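Local coordinates for putative immunoglobulin-blocking virulence protein (Mycoplasma mycoides subsp. capri, PDB 7ADK) that probably binds and blocks host immunoglobulins as a virulence factor, and is found in complex with a lipoprotein, at residues T553-D557 / G572-Y577. Numbering follows the deposited sequence.
Sequences TLAFD and GLRMVY
Leu-554 pushes its forked tip into a hollow on helix 567-579 bounded by Leu-573, Val-576 and Tyr-577. With chi2 at -176°, Leu-554 CD1 stands anti to CA at the far end of the side chain and lies 4.0 Å from Leu-573 CD1. The second branch takes the other wall, where Leu-554 CD2 meets Val-576 CG2 tip to tip at 3.9 Å. A leucine suits the place because its two methyls spread to touch different walls of one hollow, while the beta-branched valine offers a short, blunt knob close to the helix backbone. The phenol end of Tyr-577 comes in obliquely from the opposite direction, its CZ 3.8 Å from Leu-554 CD1, and its buried hydroxyl is satisfied by the carbonyl of Pro-606. Strand 553-555, helix 567-579 and strand 608-610 form a beta-alpha-beta crossover on a parallel sheet, consistent with a leucine-rich-repeat-like domain; strand 553-555 and the helix turns of 572-577 run nearly antiparallel (157°), their axes 10.3 Å apart. Two residues on from Leu-554, and likewise directed at the helix, Phe-556 makes the second bump. The edge of its ring reaches the backbone of Gly-572 and Leu-573, with Phe-556 CZ 3.9 Å from Leu-573 N. Glycine suits that spot, since without a side chain it presents a low stretch of main chain to the aromatic rim. Leu-573, crossing the phenylalanine at about a right angle, fills the groove between the two bumps: its CD1 is 4.2 Å from Phe-556 CE2, and Leu-609 of the next strand packs against both side chains.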
loop_
_atom_site.group_PDB
_atom_site.type_symbol
_atom_site.label_atom_id
_atom_site.label_comp_id
_atom_site.label_asym_id
_atom_site.label_seq_id
_atom_site.Cartn_x
_atom_site.Cartn_y
_atom_site.Cartn_z
ATOM N N THR A 553 -20.636 -3.160 -6.794
ATOM C CA THR A 553 -21.328 -2.632 -5.602
ATOM C C THR A 553 -22.489 -1.728 -5.987
ATOM O O THR A 553 -22.341 -0.868 -6.845
ATOM C CB THR A 553 -20.378 -1.845 -4.679
ATOM O OG1 THR A 553 -19.375 -2.682 -4.199
ATOM C CG2 THR A 553 -21.033 -1.255 -3.438
ATOM N N LEU A 554 -23.610 -1.871 -5.278
ATOM C CA LEU A 554 -24.676 -0.881 -5.202
ATOM C C LEU A 554 -24.611 -0.171 -3.844
ATOM O O LEU A 554 -24.680 -0.828 -2.812
ATOM C CB LEU A 554 -26.037 -1.567 -5.393
ATOM C CG LEU A 554 -26.218 -2.365 -6.684
ATOM C CD1 LEU A 554 -27.643 -2.885 -6.760
ATOM C CD2 LEU A 554 -25.935 -1.506 -7.898
ATOM N N ALA A 555 -24.498 1.157 -3.831
ATOM C CA ALA A 555 -24.378 1.962 -2.615
ATOM C C ALA A 555 -25.481 3.024 -2.531
ATOM O O ALA A 555 -25.452 4.004 -3.261
ATOM C CB ALA A 555 -22.992 2.596 -2.557
ATOM N N PHE A 556 -26.444 2.860 -1.630
ATOM C CA PHE A 556 -27.525 3.823 -1.415
ATOM C C PHE A 556 -27.094 4.975 -0.493
ATOM O O PHE A 556 -26.230 4.794 0.364
ATOM C CB PHE A 556 -28.765 3.074 -0.929
ATOM C CG PHE A 556 -29.317 2.121 -1.969
ATOM C CD1 PHE A 556 -30.232 2.592 -2.925
ATOM C CD2 PHE A 556 -28.903 0.779 -2.008
ATOM C CE1 PHE A 556 -30.750 1.723 -3.897
ATOM C CE2 PHE A 556 -29.423 -0.089 -2.981
ATOM C CZ PHE A 556 -30.348 0.380 -3.923
ATOM N N ASP A 557 -27.672 6.160 -0.672
ATOM C CA ASP A 557 -27.337 7.365 0.090
ATOM C C ASP A 557 -28.415 7.676 1.148
ATOM O O ASP A 557 -29.472 7.047 1.190
ATOM C CB ASP A 557 -27.033 8.534 -0.872
ATOM C CG ASP A 557 -26.059 9.583 -0.300
ATOM O OD1 ASP A 557 -25.735 9.534 0.908
ATOM O OD2 ASP A 557 -25.589 10.453 -1.071
ATOM N N GLY A 572 -34.664 1.006 -6.688
ATOM C CA GLY A 572 -33.273 1.096 -7.125
ATOM C C GLY A 572 -32.594 -0.263 -7.285
ATOM O O GLY A 572 -31.790 -0.446 -8.194
ATOM N N LEU A 573 -32.932 -1.230 -6.439
ATOM C CA LEU A 573 -32.360 -2.575 -6.405
ATOM C C LEU A 573 -32.831 -3.419 -7.597
ATOM O O LEU A 573 -32.023 -4.020 -8.301
ATOM C CB LEU A 573 -32.743 -3.178 -5.045
ATOM C CG LEU A 573 -31.924 -4.352 -4.538
ATOM C CD1 LEU A 573 -30.540 -3.911 -4.160
ATOM C CD2 LEU A 573 -32.548 -4.933 -3.285
ATOM N N ARG A 574 -34.135 -3.413 -7.888
ATOM C CA ARG A 574 -34.722 -4.110 -9.038
ATOM C C ARG A 574 -34.363 -3.452 -10.371
ATOM O O ARG A 574 -34.308 -4.163 -11.368
ATOM C CB ARG A 574 -36.239 -4.243 -8.820
ATOM C CG ARG A 574 -36.932 -5.144 -9.855
ATOM C CD ARG A 574 -38.399 -5.401 -9.501
ATOM N NE ARG A 574 -39.053 -6.393 -10.379
ATOM C CZ ARG A 574 -39.479 -6.217 -11.616
ATOM N NH1 ARG A 574 -39.261 -5.123 -12.260
ATOM N NH2 ARG A 574 -40.156 -7.128 -12.224
ATOM N N MET A 575 -34.041 -2.153 -10.409
ATOM C CA MET A 575 -33.535 -1.478 -11.610
ATOM C C MET A 575 -32.350 -2.227 -12.207
ATOM O O MET A 575 -32.338 -2.600 -13.376
ATOM C CB MET A 575 -33.126 -0.027 -11.302
ATOM C CG MET A 575 -33.069 0.768 -12.604
ATOM S SD MET A 575 -32.289 2.386 -12.528
ATOM C CE MET A 575 -30.573 1.880 -12.591
ATOM N N VAL A 576 -31.375 -2.534 -11.367
ATOM C CA VAL A 576 -30.168 -3.258 -11.743
ATOM C C VAL A 576 -30.441 -4.748 -11.927
ATOM O O VAL A 576 -30.081 -5.344 -12.937
ATOM C CB VAL A 576 -29.109 -3.028 -10.669
ATOM C CG1 VAL A 576 -27.811 -3.688 -11.050
ATOM C CG2 VAL A 576 -28.878 -1.547 -10.454
ATOM N N TYR A 577 -31.104 -5.362 -10.952
ATOM C CA TYR A 577 -31.260 -6.805 -10.906
ATOM C C TYR A 577 -32.269 -7.354 -11.913
ATOM O O TYR A 577 -32.154 -8.534 -12.222
ATOM C CB TYR A 577 -31.542 -7.235 -9.456
ATOM C CG TYR A 577 -30.416 -7.012 -8.433
ATOM C CD1 TYR A 577 -29.089 -6.776 -8.843
ATOM C CD2 TYR A 577 -30.685 -7.071 -7.049
ATOM C CE1 TYR A 577 -28.062 -6.604 -7.909
ATOM C CE2 TYR A 577 -29.654 -6.887 -6.106
ATOM C CZ TYR A 577 -28.334 -6.652 -6.534
ATOM O OH TYR A 577 -27.325 -6.490 -5.640
#